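PDB 6TEQ: galactokinase from Bifidobacterium longum subsp. infantis ATCC 15697 = JCM 1222 = DSM 20088, which probably catalyses the ATP-dependent phosphorylation of galactose and here holds the analogue 2-deoxy-2-fluoro-galactose. Local coordinates for residues 21-26 and 65-70; 30-35 and 154-159. All blocks are in the same frame, centred on the assembly; numbering follows the deposited sequence.

Interaction 1. Residues 21-26 and 65-70; sequences KLFVDT and FIALKP
Phe23 meets Ala67 and Lys69 as a single aromatic side chain reaching from a helix to a strand, and the residues of 21-26 show how a helix divides its inward and outward work. Lys21 starts away from the strand and forms a salt bridge with Asp25 one turn on; its NZ lies 2.9 Å from Asp25 OD2, on the syn lone pair of that oxygen. Leu22 leans toward the sheet without touching 65-70, resting instead on Ala128 and Pro84. Phe23 carries the contact. Its CG stands anti to the backbone N (chi1 -172°), which carries the ring along the strand from Ala67 toward Lys69. The root of the side chain packs first, Phe23 CB lying 3.8 Å from Ala67 CB, where a small methyl is consistent with the close approach of the helix. Farther out, Phe23 CD2 is 3.4 Å from Ala67 O, and Phe23 CZ ends 3.8 Å from Lys69 CB, the two side chains crossing at about a right angle. This is helix-on-sheet packing within the galactose-binding signature of the galactokinases: the axes of the two segments approach to 8.5 Å at 43°, with no hydrogen bond between them. Lys69 lends only the base of its side chain, its extended remainder leading away. Tyr27 meets the Phe23 ring edge-to-face, and Pro31 packs on it too. Beyond Asp25, Thr26 turns back into its own helix: Thr26 OG1 donates to Leu22 O at 2.6 Å, while Thr26 N reaches the same oxygen from the opposite face of the carbonyl plane.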
# COMPACT_ATOMS: atom_id res chain seq x y z
N LYS A 21 18.40 -9.36 -16.85
CA LYS A 21 18.91 -8.76 -18.09
C LYS A 21 19.26 -7.27 -17.84
O LYS A 21 20.30 -6.79 -18.32
CB LYS A 21 17.88 -8.96 -19.21
CG LYS A 21 18.22 -8.29 -20.55
CD LYS A 21 17.39 -8.82 -21.68
CE LYS A 21 17.49 -8.08 -23.02
NZ LYS A 21 18.73 -7.31 -23.21
N LEU A 22 18.40 -6.50 -17.17
CA LEU A 22 18.71 -5.08 -16.95
C LEU A 22 19.97 -4.98 -16.09
O LEU A 22 20.81 -4.08 -16.28
CB LEU A 22 17.52 -4.39 -16.29
CG LEU A 22 17.71 -2.92 -15.96
CD1 LEU A 22 17.95 -2.12 -17.21
CD2 LEU A 22 16.47 -2.37 -15.29
N PHE A 23 20.09 -5.88 -15.14
CA PHE A 23 21.27 -5.86 -14.24
C PHE A 23 22.54 -6.15 -15.07
O PHE A 23 23.50 -5.37 -14.98
CB PHE A 23 21.12 -6.92 -13.14
CG PHE A 23 22.20 -6.81 -12.10
CD1 PHE A 23 23.48 -7.32 -12.39
CD2 PHE A 23 21.97 -6.15 -10.92
CE1 PHE A 23 24.46 -7.19 -11.45
CE2 PHE A 23 22.96 -6.03 -9.96
CZ PHE A 23 24.21 -6.55 -10.24
N VAL A 24 22.52 -7.18 -15.91
CA VAL A 24 23.71 -7.62 -16.70
C VAL A 24 24.00 -6.53 -17.73
O VAL A 24 25.19 -6.14 -17.88
CB VAL A 24 23.51 -9.02 -17.31
CG1 VAL A 24 24.58 -9.37 -18.35
CG2 VAL A 24 23.51 -10.11 -16.24
N ASP A 25 22.97 -6.00 -18.41
CA ASP A 25 23.12 -4.88 -19.39
C ASP A 25 23.75 -3.62 -18.75
O ASP A 25 24.41 -2.79 -19.43
CB ASP A 25 21.75 -4.55 -20.00
CG ASP A 25 21.34 -5.62 -20.98
OD1 ASP A 25 22.19 -6.52 -21.26
OD2 ASP A 25 20.19 -5.57 -21.44
N THR A 26 23.45 -3.36 -17.50
CA THR A 26 23.82 -2.10 -16.84
C THR A 26 25.20 -2.27 -16.19
O THR A 26 26.01 -1.32 -16.30
CB THR A 26 22.78 -1.67 -15.82
OG1 THR A 26 21.48 -1.57 -16.38
CG2 THR A 26 23.18 -0.36 -15.20
N PHE A 65 10.51 -6.43 -9.08
CA PHE A 65 11.61 -7.39 -9.08
C PHE A 65 12.92 -6.65 -9.03
O PHE A 65 13.11 -5.63 -9.72
CB PHE A 65 11.61 -8.26 -10.34
CG PHE A 65 10.43 -9.19 -10.36
CD1 PHE A 65 9.21 -8.74 -10.80
CD2 PHE A 65 10.58 -10.55 -10.14
CE1 PHE A 65 8.12 -9.59 -10.78
CE2 PHE A 65 9.49 -11.40 -10.08
CZ PHE A 65 8.27 -10.91 -10.45
N ILE A 66 13.73 -7.04 -8.06
CA ILE A 66 15.05 -6.39 -7.84
C ILE A 66 16.10 -7.45 -8.08
O ILE A 66 16.16 -8.46 -7.35
CB ILE A 66 15.24 -5.78 -6.47
CG1 ILE A 66 16.53 -4.94 -6.34
CG2 ILE A 66 15.03 -6.77 -5.34
CD1 ILE A 66 16.76 -4.41 -4.96
N ALA A 67 16.96 -7.18 -9.05
CA ALA A 67 18.23 -7.96 -9.21
C ALA A 67 19.29 -7.19 -8.41
O ALA A 67 19.44 -5.98 -8.62
CB ALA A 67 18.56 -8.11 -10.67
N LEU A 68 19.94 -7.83 -7.45
CA LEU A 68 20.89 -7.12 -6.57
C LEU A 68 22.19 -7.88 -6.39
O LEU A 68 22.18 -9.14 -6.38
CB LEU A 68 20.19 -6.86 -5.23
CG LEU A 68 20.99 -6.06 -4.18
CD1 LEU A 68 20.08 -5.17 -3.36
CD2 LEU A 68 21.81 -6.98 -3.29
N LYS A 69 23.26 -7.13 -6.20
CA LYS A 69 24.57 -7.71 -5.79
C LYS A 69 25.16 -6.76 -4.77
O LYS A 69 25.19 -5.56 -5.00
CB LYS A 69 25.52 -7.91 -6.97
CG LYS A 69 26.80 -8.61 -6.60
CD LYS A 69 27.64 -8.89 -7.81
CE LYS A 69 28.89 -9.65 -7.45
NZ LYS A 69 29.79 -9.63 -8.58
N PRO A 70 25.65 -7.28 -3.64
CA PRO A 70 26.26 -6.39 -2.64
C PRO A 70 27.60 -5.91 -3.20
O PRO A 70 28.18 -6.58 -4.02
CB PRO A 70 26.45 -7.29 -1.43
CG PRO A 70 26.59 -8.69 -2.03
CD PRO A 70 25.68 -8.71 -3.26

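Interaction 2. Residues 30-35 and 154-159; sequences APEGVW and DDVYGL
Trp35 NE1 donates to Asp155 OD2 across 2.9 Å, a somewhat bent bond (149° at the hydrogen) that illustrates how an indole can join a strand to a helix end. The oxygen sits at the indole edge, almost in the ring plane, whereas the N-H arrives 40° above the plane of the carboxylate; the two flat groups are turned 81° against each other. On the six-membered ring of the same indole, Trp35 CH2 touches Val156 CG1 at 3.4 Å. That methyl also meets the end of Glu32, with Glu32 CD 3.5 Å away, so it is shared by indole and carboxylate. Glu32 reaches it through a fully extended chain, CG anti to the backbone N. Two waters fill out the polar side: water 1 donates to Glu32 OE1 at 2.6 Å and to Val156 O, and water 2 donates to Glu32 OE2 and Asp155 OD1. Asp155 OD2 has a second partner in Arg414, a salt bridge that would probably balance its charge and ease its closeness to the like charge of Glu32. With a leucine here in place of Trp35, Asp155 would probably turn more freely on Arg414 alone, and a gap would open beside Val156 CG1. Further out, Glu32 and Gly33 both face Leu68 in a classic beta bulge, and Gly158, at positive phi, closes the helix in a Schellman motif, its N bonded to Asp155 O and Leu159 N to Asp154 O. The contact thus sets the start of strand 33-42 against the C-terminal end of helix 141-156, with Leu151 and Ala152 also touching Trp35 and strand 54-70 running alongside.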
# COMPACT_ATOMS: atom_id res chain seq x y z
N ALA A 30 26.92 -10.61 -13.10
CA ALA A 30 25.67 -11.33 -12.73
C ALA A 30 25.21 -10.82 -11.36
O ALA A 30 26.04 -10.58 -10.50
CB ALA A 30 25.93 -12.80 -12.65
N PRO A 31 23.90 -10.67 -11.08
CA PRO A 31 23.48 -10.31 -9.74
C PRO A 31 23.60 -11.54 -8.85
O PRO A 31 23.69 -12.69 -9.36
CB PRO A 31 22.00 -9.99 -9.90
CG PRO A 31 21.58 -10.81 -11.09
CD PRO A 31 22.79 -10.91 -12.00
N GLU A 32 23.64 -11.31 -7.54
CA GLU A 32 23.67 -12.43 -6.55
C GLU A 32 22.33 -13.16 -6.57
O GLU A 32 22.32 -14.37 -6.40
CB GLU A 32 23.97 -11.90 -5.15
CG GLU A 32 24.01 -13.04 -4.15
CD GLU A 32 24.66 -12.75 -2.83
OE1 GLU A 32 25.51 -11.79 -2.78
OE2 GLU A 32 24.28 -13.47 -1.85
N GLY A 33 21.21 -12.47 -6.83
CA GLY A 33 19.91 -13.12 -7.00
C GLY A 33 18.89 -12.07 -7.43
O GLY A 33 19.26 -10.89 -7.67
N VAL A 34 17.63 -12.45 -7.39
CA VAL A 34 16.48 -11.58 -7.66
C VAL A 34 15.49 -11.80 -6.53
O VAL A 34 15.23 -13.00 -6.19
CB VAL A 34 15.88 -11.87 -9.03
CG1 VAL A 34 14.67 -11.03 -9.29
CG2 VAL A 34 16.88 -11.68 -10.18
N TRP A 35 15.03 -10.67 -5.98
CA TRP A 35 13.96 -10.67 -5.00
C TRP A 35 12.76 -9.91 -5.57
O TRP A 35 12.93 -9.25 -6.58
CB TRP A 35 14.45 -10.14 -3.68
CG TRP A 35 15.57 -10.96 -3.08
CD1 TRP A 35 15.45 -11.80 -2.03
CD2 TRP A 35 16.96 -11.00 -3.45
NE1 TRP A 35 16.67 -12.30 -1.68
CE2 TRP A 35 17.61 -11.85 -2.53
CE3 TRP A 35 17.73 -10.36 -4.43
CZ2 TRP A 35 18.97 -12.19 -2.63
CZ3 TRP A 35 19.08 -10.59 -4.47
CH2 TRP A 35 19.69 -11.53 -3.60
N ASP A 154 18.75 -7.93 3.32
CA ASP A 154 18.74 -8.86 4.47
C ASP A 154 19.38 -10.17 4.04
O ASP A 154 20.13 -10.76 4.82
CB ASP A 154 17.33 -9.03 5.00
CG ASP A 154 17.21 -10.13 6.04
OD1 ASP A 154 17.48 -9.78 7.22
OD2 ASP A 154 17.02 -11.31 5.64
N ASP A 155 19.00 -10.66 2.88
CA ASP A 155 19.50 -11.94 2.36
C ASP A 155 21.00 -11.83 2.11
O ASP A 155 21.73 -12.69 2.69
CB ASP A 155 18.67 -12.32 1.15
CG ASP A 155 18.86 -13.72 0.64
OD1 ASP A 155 19.98 -14.21 0.80
OD2 ASP A 155 17.99 -14.23 -0.04
N VAL A 156 21.44 -10.89 1.28
CA VAL A 156 22.87 -10.95 0.81
C VAL A 156 23.77 -10.68 1.99
O VAL A 156 24.92 -11.14 1.93
CB VAL A 156 23.18 -10.09 -0.42
CG1 VAL A 156 22.27 -10.52 -1.58
CG2 VAL A 156 23.02 -8.61 -0.08
N TYR A 157 23.32 -9.83 2.92
CA TYR A 157 24.16 -9.50 4.09
C TYR A 157 23.89 -10.47 5.27
O TYR A 157 24.55 -10.32 6.29
CB TYR A 157 24.04 -8.02 4.43
CG TYR A 157 24.74 -7.12 3.45
CD1 TYR A 157 26.10 -7.29 3.23
CD2 TYR A 157 24.05 -6.23 2.63
CE1 TYR A 157 26.79 -6.56 2.27
CE2 TYR A 157 24.75 -5.39 1.77
CZ TYR A 157 26.12 -5.56 1.58
OH TYR A 157 26.81 -4.75 0.73
N GLY A 158 23.02 -11.49 5.11
CA GLY A 158 22.80 -12.54 6.13
C GLY A 158 22.33 -11.97 7.45
O GLY A 158 22.83 -12.37 8.54
N LEU A 159 21.41 -11.03 7.43
CA LEU A 159 21.04 -10.32 8.69
C LEU A 159 20.11 -11.22 9.49
O LEU A 159 20.07 -11.00 10.72
CB LEU A 159 20.40 -8.97 8.45
CG LEU A 159 21.17 -7.97 7.60
CD1 LEU A 159 20.40 -6.65 7.54
CD2 LEU A 159 22.56 -7.78 8.14
O HOH W 1 26.65 -11.89 -0.42
O HOH W 2 21.51 -15.17 -1.57

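How the interactions relate
Interactions 1 and 2 join helices to two neighbouring antiparallel strands of one sheet, 54-70 and 33-42, with centres about 11 Å apart. Backbone pairing ties them together: Ile66 N lies 2.8 Å from Trp35 O, and Glu32 N 2.9 Å from Leu68 O, both probable hydrogen bonds. Helix 12-27 and helix 141-156 take up different residues of strand 54-70, Ala67 meeting Phe23 while Leu68 touches Val156. Their chemistry differs with burial. Interaction 1 is a buried, mainly apolar contact without a hydrogen bond across it; interaction 2, only partly buried, combines apolar packing with a direct hydrogen bond and water bridges, one between two carboxylates and one from a carboxylate to a backbone carbonyl.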